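Local coordinates for protein transcriptional regulator, LYSR family (Neisseria meningitidis, PDB 4AB5) that probably controls transcription of methionine-biosynthesis genes as a MetR-like LysR-family regulator, this chain being its regulatory, effector-binding-type domain without the DNA-binding part, at residues Q75-Y80 with Q203-R208; T99-I104 with I126-N131; I143-A148 with K167-H172. All blocks are in the same frame, centred on the assembly; numbering follows the deposited sequence.

Interaction 1. Residues Q75-Y80 with Q203-R208; sequences QPLFAY and QIIRER
I205 of helix 196-212 presses its CG2 methyl into the angle between L77 and F78 of strand 72-86, and this is the tightly packed half of the contact. I205 CG2 lies 3.7 Å from L77 CD2 and equally far from F78 CE2, and a beta-branched residue suits the corner, which this one branch fills. The F78 ring turns its edge to the helix, with the I205 carbonyl oxygen near the ring plane. L77 and F78 both face L184 in a classic beta bulge.

The more open half belongs to R206, which, like Q75 and P76, is partly exposed. Its chain bends at chi3 (-63°), bringing the guanidinium back along the strand while its CG and CD pass the L77 carbonyl. There R206 NH1 donates to P76 O at 2.9 Å, the oxygen lying 27° out of the guanidinium plane. A weak bond joins R206 NH2 to Q75 OE1 at 3.3 Å, the amide reaching it on an extended chain. Arginine suits the place, pairing a long aliphatic stem with several donors.

Strand and helix run nearly parallel, 22° apart with axes 8.2 Å from each other. Strand 171-189 borders strand 72-86 within the sheet, while W22 and L23 of helix 20-33 pack against I205.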
loop_
_atom_site.group_PDB
_atom_site.type_symbol
_atom_site.label_atom_id
_atom_site.label_comp_id
_atom_site.label_asym_id
_atom_site.label_seq_id
_atom_site.Cartn_x
_atom_site.Cartn_y
_atom_site.Cartn_z
ATOM N N GLN B 75 0.726 25.979 -3.916
ATOM C CA GLN B 75 -0.663 25.990 -4.323
ATOM C C GLN B 75 -1.447 25.169 -3.301
ATOM O O GLN B 75 -1.141 23.980 -3.125
ATOM C CB GLN B 75 -0.802 25.402 -5.734
ATOM C CG GLN B 75 -2.107 25.771 -6.424
ATOM C CD GLN B 75 -2.119 25.476 -7.907
ATOM O OE1 GLN B 75 -3.137 25.653 -8.568
ATOM N NE2 GLN B 75 -1.102 24.791 -8.427
ATOM N N PRO B 76 -2.421 25.771 -2.580
ATOM C CA PRO B 76 -3.197 24.977 -1.610
ATOM C C PRO B 76 -4.048 23.901 -2.279
ATOM O O PRO B 76 -4.624 24.131 -3.347
ATOM C CB PRO B 76 -4.073 26.016 -0.915
ATOM C CG PRO B 76 -4.178 27.145 -1.878
ATOM C CD PRO B 76 -2.893 27.171 -2.636
ATOM N N LEU B 77 -4.092 22.718 -1.674
ATOM C CA LEU B 77 -4.929 21.639 -2.177
ATOM C C LEU B 77 -6.156 21.562 -1.274
ATOM O O LEU B 77 -7.229 22.036 -1.663
ATOM C CB LEU B 77 -4.174 20.293 -2.252
ATOM C CG LEU B 77 -3.011 20.209 -3.251
ATOM C CD1 LEU B 77 -2.238 18.915 -3.077
ATOM C CD2 LEU B 77 -3.480 20.413 -4.707
ATOM N N PHE B 78 -5.976 21.046 -0.041
ATOM C CA PHE B 78 -7.037 20.888 0.956
ATOM C C PHE B 78 -6.498 20.544 2.337
ATOM O O PHE B 78 -5.393 20.007 2.462
ATOM C CB PHE B 78 -8.049 19.797 0.525
ATOM C CG PHE B 78 -7.466 18.588 -0.182
ATOM C CD1 PHE B 78 -6.731 17.634 0.520
ATOM C CD2 PHE B 78 -7.659 18.401 -1.548
ATOM C CE1 PHE B 78 -6.192 16.521 -0.134
ATOM C CE2 PHE B 78 -7.125 17.286 -2.201
ATOM C CZ PHE B 78 -6.390 16.357 -1.492
ATOM N N ALA B 79 -7.320 20.813 3.371
ATOM C CA ALA B 79 -7.045 20.485 4.773
ATOM C C ALA B 79 -8.047 19.408 5.236
ATOM O O ALA B 79 -9.144 19.298 4.676
ATOM C CB ALA B 79 -7.162 21.727 5.647
ATOM N N TYR B 80 -7.657 18.607 6.237
ATOM C CA TYR B 80 -8.495 17.550 6.819
ATOM C C TYR B 80 -8.057 17.214 8.235
ATOM O O TYR B 80 -6.906 17.474 8.601
ATOM C CB TYR B 80 -8.555 16.273 5.940
ATOM C CG TYR B 80 -7.210 15.709 5.527
ATOM C CD1 TYR B 80 -6.457 14.935 6.401
ATOM C CD2 TYR B 80 -6.710 15.913 4.242
ATOM C CE1 TYR B 80 -5.217 14.419 6.028
ATOM C CE2 TYR B 80 -5.487 15.367 3.845
ATOM C CZ TYR B 80 -4.740 14.625 4.745
ATOM O OH TYR B 80 -3.525 14.089 4.384
ATOM N N GLN B 203 -5.813 21.373 -10.014
ATOM C CA GLN B 203 -7.268 21.527 -10.032
ATOM C C GLN B 203 -7.996 20.182 -10.123
ATOM O O GLN B 203 -9.081 20.061 -9.565
ATOM C CB GLN B 203 -7.781 22.604 -11.006
ATOM C CG GLN B 203 -7.607 22.326 -12.487
ATOM C CD GLN B 203 -8.016 23.509 -13.334
ATOM O OE1 GLN B 203 -9.173 23.951 -13.316
ATOM N NE2 GLN B 203 -7.079 24.045 -14.106
ATOM N N ILE B 204 -7.348 19.153 -10.734
ATOM C CA ILE B 204 -7.851 17.775 -10.819
ATOM C C ILE B 204 -7.827 17.168 -9.416
ATOM O O ILE B 204 -8.841 16.619 -8.990
ATOM C CB ILE B 204 -7.074 16.930 -11.879
ATOM C CG1 ILE B 204 -7.489 17.320 -13.326
ATOM C CG2 ILE B 204 -7.239 15.410 -11.662
ATOM C CD1 ILE B 204 -6.482 16.863 -14.471
ATOM N N ILE B 205 -6.691 17.312 -8.680
ATOM C CA ILE B 205 -6.525 16.821 -7.298
ATOM C C ILE B 205 -7.634 17.411 -6.396
ATOM O O ILE B 205 -8.247 16.669 -5.623
ATOM C CB ILE B 205 -5.101 17.151 -6.748
ATOM C CG1 ILE B 205 -3.989 16.289 -7.407
ATOM C CG2 ILE B 205 -5.041 17.065 -5.219
ATOM C CD1 ILE B 205 -2.492 16.841 -7.136
ATOM N N ARG B 206 -7.893 18.741 -6.517
ATOM C CA ARG B 206 -8.903 19.454 -5.729
ATOM C C ARG B 206 -10.335 19.032 -6.048
ATOM O O ARG B 206 -11.078 18.709 -5.121
ATOM C CB ARG B 206 -8.733 20.978 -5.826
ATOM C CG ARG B 206 -7.555 21.518 -5.028
ATOM C CD ARG B 206 -7.561 23.044 -4.950
ATOM N NE ARG B 206 -7.411 23.668 -6.264
ATOM C CZ ARG B 206 -6.252 24.019 -6.812
ATOM N NH1 ARG B 206 -5.115 23.851 -6.144
ATOM N NH2 ARG B 206 -6.222 24.553 -8.028
ATOM N N GLU B 207 -10.721 19.003 -7.342
ATOM C CA GLU B 207 -12.069 18.588 -7.765
ATOM C C GLU B 207 -12.354 17.167 -7.335
ATOM O O GLU B 207 -13.454 16.896 -6.862
ATOM C CB GLU B 207 -12.264 18.711 -9.287
ATOM C CG GLU B 207 -12.387 20.139 -9.794
ATOM C CD GLU B 207 -12.398 20.325 -11.303
ATOM O OE1 GLU B 207 -11.832 19.475 -12.033
ATOM O OE2 GLU B 207 -12.942 21.360 -11.752
ATOM N N ARG B 208 -11.359 16.269 -7.490
ATOM C CA ARG B 208 -11.470 14.855 -7.131
ATOM C C ARG B 208 -11.577 14.649 -5.636
ATOM O O ARG B 208 -12.425 13.878 -5.194
ATOM C CB ARG B 208 -10.312 14.023 -7.707
ATOM C CG ARG B 208 -10.465 13.677 -9.171
ATOM C CD ARG B 208 -9.522 12.553 -9.571
ATOM N NE ARG B 208 -10.113 11.724 -10.621
ATOM C CZ ARG B 208 -10.812 10.614 -10.403
ATOM N NH1 ARG B 208 -11.004 10.175 -9.168
ATOM N NH2 ARG B 208 -11.320 9.932 -11.421
#

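Interaction 2. Residues T99-I104 with I126-N131; sequences TAEDFI and IPKNIN
A bend at chi2 (76°) in E101 turns its carboxylate toward K128, whose own chain bends at chi2 (-143°) and is then extended to the ammonium. The two side chains cross at about a right angle. K128 NZ meets the syn lone pair of E101 OE2 at 3.2 Å in a salt bridge, and a water joins the same groups, donating to E101 OE1 at 2.6 Å and accepting from K128 NZ at 2.7 Å. One carboxylate oxygen thus holds the lysine directly and the other through the water, at the solvent-exposed side of the contact.

The loop that holds K128 follows helix 119-125, which closes in a Schellman motif: N129, at positive phi, is its C-prime residue, and I130 N bonds back to L125 O. The chain is thereby turned so that I130 points at residues 99-104. Its CD1 rests 3.6 Å from A100 O and 3.9 Å from A100 CB, alanine being small enough to let the branched side chain come close. Farther along the segment, I130 CG1 meets I104 CG1 at 3.8 Å, the chains again near perpendicular. A100 also takes the aliphatic part of the lysine, with K128 CD 3.8 Å from A100 CB. A100 touches I124 as well, and F103 reaches L120 and L125 of helix 119-125.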
loop_
_atom_site.group_PDB
_atom_site.type_symbol
_atom_site.label_atom_id
_atom_site.label_comp_id
_atom_site.label_asym_id
_atom_site.label_seq_id
_atom_site.Cartn_x
_atom_site.Cartn_y
_atom_site.Cartn_z
ATOM N N THR B 99 -5.756 13.460 24.839
ATOM C CA THR B 99 -4.722 14.463 25.126
ATOM C C THR B 99 -3.380 13.829 24.732
ATOM O O THR B 99 -3.313 12.605 24.598
ATOM C CB THR B 99 -4.728 14.853 26.632
ATOM O OG1 THR B 99 -4.376 13.722 27.430
ATOM C CG2 THR B 99 -6.063 15.422 27.101
ATOM N N ALA B 100 -2.317 14.630 24.582
ATOM C CA ALA B 100 -0.970 14.139 24.260
ATOM C C ALA B 100 -0.518 13.047 25.259
ATOM O O ALA B 100 0.042 12.026 24.847
ATOM C CB ALA B 100 0.017 15.296 24.263
ATOM N N GLU B 101 -0.844 13.240 26.557
ATOM C CA GLU B 101 -0.549 12.334 27.675
ATOM C C GLU B 101 -1.232 10.955 27.566
ATOM O O GLU B 101 -0.739 9.995 28.159
ATOM C CB GLU B 101 -0.912 13.001 29.015
ATOM C CG GLU B 101 0.031 14.123 29.449
ATOM C CD GLU B 101 -0.077 15.474 28.760
ATOM O OE1 GLU B 101 -1.059 15.701 28.014
ATOM O OE2 GLU B 101 0.832 16.311 28.970
ATOM N N ASP B 102 -2.353 10.850 26.812
ATOM C CA ASP B 102 -3.086 9.588 26.609
ATOM C C ASP B 102 -2.328 8.591 25.717
ATOM O O ASP B 102 -2.644 7.400 25.722
ATOM C CB ASP B 102 -4.513 9.837 26.081
ATOM C CG ASP B 102 -5.445 10.538 27.054
ATOM O OD1 ASP B 102 -5.382 10.237 28.266
ATOM O OD2 ASP B 102 -6.269 11.353 26.599
ATOM N N PHE B 103 -1.317 9.085 24.982
ATOM C CA PHE B 103 -0.449 8.323 24.091
ATOM C C PHE B 103 0.748 7.696 24.833
ATOM O O PHE B 103 1.343 6.761 24.302
ATOM C CB PHE B 103 0.059 9.228 22.952
ATOM C CG PHE B 103 -1.008 9.742 22.010
ATOM C CD1 PHE B 103 -1.704 10.913 22.293
ATOM C CD2 PHE B 103 -1.310 9.058 20.833
ATOM C CE1 PHE B 103 -2.695 11.380 21.426
ATOM C CE2 PHE B 103 -2.303 9.525 19.969
ATOM C CZ PHE B 103 -2.985 10.683 20.269
ATOM N N ILE B 104 1.094 8.199 26.048
ATOM C CA ILE B 104 2.232 7.754 26.870
ATOM C C ILE B 104 2.459 6.227 26.972
ATOM O O ILE B 104 3.536 5.747 26.618
ATOM C CB ILE B 104 2.363 8.521 28.227
ATOM C CG1 ILE B 104 2.794 9.982 27.990
ATOM C CG2 ILE B 104 3.344 7.819 29.203
ATOM C CD1 ILE B 104 2.639 10.927 29.165
ATOM N N ILE B 126 6.338 15.112 20.173
ATOM C CA ILE B 126 7.722 15.609 20.267
ATOM C C ILE B 126 7.798 16.892 21.127
ATOM O O ILE B 126 8.570 16.867 22.093
ATOM C CB ILE B 126 8.437 15.744 18.885
ATOM C CG1 ILE B 126 8.577 14.386 18.160
ATOM C CG2 ILE B 126 9.787 16.492 18.979
ATOM C CD1 ILE B 126 8.724 14.562 16.749
ATOM N N PRO B 127 6.965 17.960 20.895
ATOM C CA PRO B 127 7.053 19.160 21.750
ATOM C C PRO B 127 6.731 18.948 23.221
ATOM O O PRO B 127 7.173 19.741 24.051
ATOM C CB PRO B 127 6.081 20.151 21.099
ATOM C CG PRO B 127 5.204 19.358 20.252
ATOM C CD PRO B 127 5.993 18.177 19.797
ATOM N N LYS B 128 5.971 17.890 23.548
ATOM C CA LYS B 128 5.625 17.582 24.929
ATOM C C LYS B 128 6.592 16.556 25.518
ATOM O O LYS B 128 6.478 16.221 26.699
ATOM C CB LYS B 128 4.165 17.116 25.037
ATOM C CG LYS B 128 3.169 18.260 25.043
ATOM C CD LYS B 128 2.012 17.981 25.970
ATOM C CE LYS B 128 1.234 19.237 26.260
ATOM N NZ LYS B 128 0.228 19.022 27.331
ATOM N N ASN B 129 7.573 16.099 24.706
ATOM C CA ASN B 129 8.588 15.098 25.062
ATOM C C ASN B 129 7.970 13.692 25.277
ATOM O O ASN B 129 8.391 12.924 26.160
ATOM C CB ASN B 129 9.471 15.572 26.239
ATOM C CG ASN B 129 10.758 14.811 26.423
ATOM O OD1 ASN B 129 11.540 14.599 25.486
ATOM N ND2 ASN B 129 11.015 14.408 27.659
ATOM N N ILE B 130 6.967 13.359 24.437
ATOM C CA ILE B 130 6.296 12.065 24.450
ATOM C C ILE B 130 6.759 11.266 23.221
ATOM O O ILE B 130 6.572 11.701 22.092
ATOM C CB ILE B 130 4.748 12.220 24.546
ATOM C CG1 ILE B 130 4.341 12.816 25.919
ATOM C CG2 ILE B 130 4.029 10.882 24.272
ATOM C CD1 ILE B 130 3.071 13.632 25.947
ATOM N N ASN B 131 7.399 10.120 23.459
ATOM C CA ASN B 131 7.883 9.208 22.424
ATOM C C ASN B 131 7.361 7.793 22.782
ATOM O O ASN B 131 8.067 7.009 23.433
ATOM C CB ASN B 131 9.419 9.264 22.328
ATOM C CG ASN B 131 10.064 8.387 21.269
ATOM O OD1 ASN B 131 9.417 7.826 20.384
ATOM N ND2 ASN B 131 11.386 8.286 21.318
HETATM O O HOH W 1 -2.234 17.974 27.724
#

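Interaction 3. Residues I143-A148 with K167-H172; sequences IIQLVA and KGYVVH
Y169 has its ring sandwiched: K167 CB sits over the centre of one face, 3.7 Å above the plane, and on the opposite face Q145 NE2 lies 3.4 Å above it, offset toward the rim. The amide of Q145 stands nearly upright on the ring, the two planes 82° apart, so its nitrogen end rather than its flat side meets the aromatic carbons. The bend at chi2 (-54°) in Q145 folds the amide over to the tyrosine. Its other end is held across the dimer interface, where Q145 OE1 accepts a hydrogen bond from R31 of the second subunit. I144 CG2 approaches the ring obliquely, 3.8 Å from Y169 CD2.

The tyrosine follows a Schellman motif at the end of helix 158-166, where G168 takes the positive phi that a glycine readily adopts. The chain then runs past helix 140-148 into strand 171-189. A148, with its small side chain, allows close passage: its CB is 3.3 Å from Y169 O and 4.0 Å from Y169 CB. V170 turns CG1 inward, 3.6 Å from V147 CG1, the two valines crossing at about a right angle. I144 and V147 also pack on I85 of strand 72-86.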
loop_
_atom_site.group_PDB
_atom_site.type_symbol
_atom_site.label_atom_id
_atom_site.label_comp_id
_atom_site.label_asym_id
_atom_site.label_seq_id
_atom_site.Cartn_x
_atom_site.Cartn_y
_atom_site.Cartn_z
ATOM N N ILE B 143 -2.385 -1.461 9.146
ATOM C CA ILE B 143 -2.481 -0.582 10.317
ATOM C C ILE B 143 -3.835 -0.780 11.015
ATOM O O ILE B 143 -3.852 -1.047 12.217
ATOM C CB ILE B 143 -2.196 0.917 9.995
ATOM C CG1 ILE B 143 -0.707 1.122 9.581
ATOM C CG2 ILE B 143 -2.577 1.831 11.198
ATOM C CD1 ILE B 143 -0.316 2.526 9.107
ATOM N N ILE B 144 -4.953 -0.697 10.249
ATOM C CA ILE B 144 -6.316 -0.869 10.747
ATOM C C ILE B 144 -6.529 -2.223 11.407
ATOM O O ILE B 144 -7.087 -2.265 12.505
ATOM C CB ILE B 144 -7.389 -0.465 9.679
ATOM C CG1 ILE B 144 -7.630 1.053 9.724
ATOM C CG2 ILE B 144 -8.732 -1.216 9.846
ATOM C CD1 ILE B 144 -7.154 1.750 8.591
ATOM N N GLN B 145 -6.039 -3.317 10.782
ATOM C CA GLN B 145 -6.187 -4.669 11.363
ATOM C C GLN B 145 -5.398 -4.859 12.646
ATOM O O GLN B 145 -5.855 -5.562 13.531
ATOM C CB GLN B 145 -5.887 -5.784 10.352
ATOM C CG GLN B 145 -6.889 -5.883 9.200
ATOM C CD GLN B 145 -8.335 -6.007 9.624
ATOM O OE1 GLN B 145 -8.682 -6.717 10.567
ATOM N NE2 GLN B 145 -9.214 -5.341 8.900
ATOM N N LEU B 146 -4.234 -4.199 12.753
ATOM C CA LEU B 146 -3.384 -4.214 13.938
ATOM C C LEU B 146 -4.056 -3.418 15.071
ATOM O O LEU B 146 -4.076 -3.878 16.217
ATOM C CB LEU B 146 -1.996 -3.637 13.615
ATOM C CG LEU B 146 -1.025 -4.542 12.861
ATOM C CD1 LEU B 146 0.206 -3.774 12.473
ATOM C CD2 LEU B 146 -0.642 -5.766 13.674
ATOM N N VAL B 147 -4.649 -2.254 14.731
ATOM C CA VAL B 147 -5.387 -1.416 15.682
ATOM C C VAL B 147 -6.614 -2.210 16.216
ATOM O O VAL B 147 -6.789 -2.318 17.430
ATOM C CB VAL B 147 -5.755 -0.013 15.095
ATOM C CG1 VAL B 147 -6.644 0.769 16.046
ATOM C CG2 VAL B 147 -4.504 0.806 14.779
ATOM N N ALA B 148 -7.398 -2.821 15.301
ATOM C CA ALA B 148 -8.595 -3.629 15.595
ATOM C C ALA B 148 -8.316 -4.843 16.489
ATOM O O ALA B 148 -9.196 -5.273 17.243
ATOM C CB ALA B 148 -9.247 -4.076 14.299
ATOM N N LYS B 167 -17.352 -1.140 8.993
ATOM C CA LYS B 167 -17.053 -2.562 9.177
ATOM C C LYS B 167 -16.876 -2.953 10.661
ATOM O O LYS B 167 -16.754 -4.139 10.974
ATOM C CB LYS B 167 -15.832 -2.972 8.327
ATOM C CG LYS B 167 -15.929 -2.534 6.863
ATOM C CD LYS B 167 -14.954 -3.255 5.954
ATOM C CE LYS B 167 -14.865 -2.610 4.591
ATOM N NZ LYS B 167 -13.923 -1.459 4.574
ATOM N N GLY B 168 -16.872 -1.957 11.546
ATOM C CA GLY B 168 -16.743 -2.140 12.989
ATOM C C GLY B 168 -15.351 -2.461 13.507
ATOM O O GLY B 168 -15.194 -2.788 14.690
ATOM N N TYR B 169 -14.326 -2.350 12.641
ATOM C CA TYR B 169 -12.936 -2.642 13.002
ATOM C C TYR B 169 -12.405 -1.699 14.086
ATOM O O TYR B 169 -11.790 -2.144 15.052
ATOM C CB TYR B 169 -12.006 -2.561 11.761
ATOM C CG TYR B 169 -12.329 -3.490 10.609
ATOM C CD1 TYR B 169 -12.884 -4.747 10.834
ATOM C CD2 TYR B 169 -11.989 -3.156 9.303
ATOM C CE1 TYR B 169 -13.153 -5.618 9.784
ATOM C CE2 TYR B 169 -12.240 -4.025 8.246
ATOM C CZ TYR B 169 -12.817 -5.259 8.490
ATOM O OH TYR B 169 -13.078 -6.126 7.454
ATOM N N VAL B 170 -12.612 -0.393 13.898
ATOM C CA VAL B 170 -12.095 0.644 14.785
ATOM C C VAL B 170 -13.169 1.684 15.122
ATOM O O VAL B 170 -14.246 1.703 14.518
ATOM C CB VAL B 170 -10.832 1.333 14.155
ATOM C CG1 VAL B 170 -9.653 0.371 14.034
ATOM C CG2 VAL B 170 -11.145 1.987 12.800
ATOM N N VAL B 171 -12.849 2.554 16.087
ATOM C CA VAL B 171 -13.651 3.711 16.481
ATOM C C VAL B 171 -12.714 4.896 16.322
ATOM O O VAL B 171 -11.492 4.711 16.384
ATOM C CB VAL B 171 -14.297 3.621 17.894
ATOM C CG1 VAL B 171 -15.320 2.491 17.971
ATOM C CG2 VAL B 171 -13.260 3.488 19.002
ATOM N N HIS B 172 -13.252 6.083 16.053
ATOM C CA HIS B 172 -12.393 7.250 15.887
ATOM C C HIS B 172 -12.626 8.262 16.977
ATOM O O HIS B 172 -13.756 8.397 17.467
ATOM C CB HIS B 172 -12.469 7.851 14.469
ATOM C CG HIS B 172 -13.691 8.666 14.200
ATOM N ND1 HIS B 172 -13.628 10.051 14.116
ATOM C CD2 HIS B 172 -14.967 8.270 13.983
ATOM C CE1 HIS B 172 -14.866 10.446 13.864
ATOM N NE2 HIS B 172 -15.703 9.408 13.762
#

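The three contacts lie in one LysR substrate-binding domain, of the periplasmic-binding-protein type, and do not touch one another. Interactions 1 and 3 share a sheet: strand 72-86 carries one side of interaction 1 and strand 171-189, its antiparallel neighbour, is entered at interaction 3, yet their centres are about 27 Å apart and their nearest atoms about 11 Å. Interaction 2 stands about 31 Å from interaction 1, centre to centre, on the opposite side of the chain's centre, and about 22 Å from interaction 3, again between centres. Along the chain, interactions 2 and 3 follow in series within the span from 75-80 to 203-208. Interaction 3 alone of the three is reached by the second subunit.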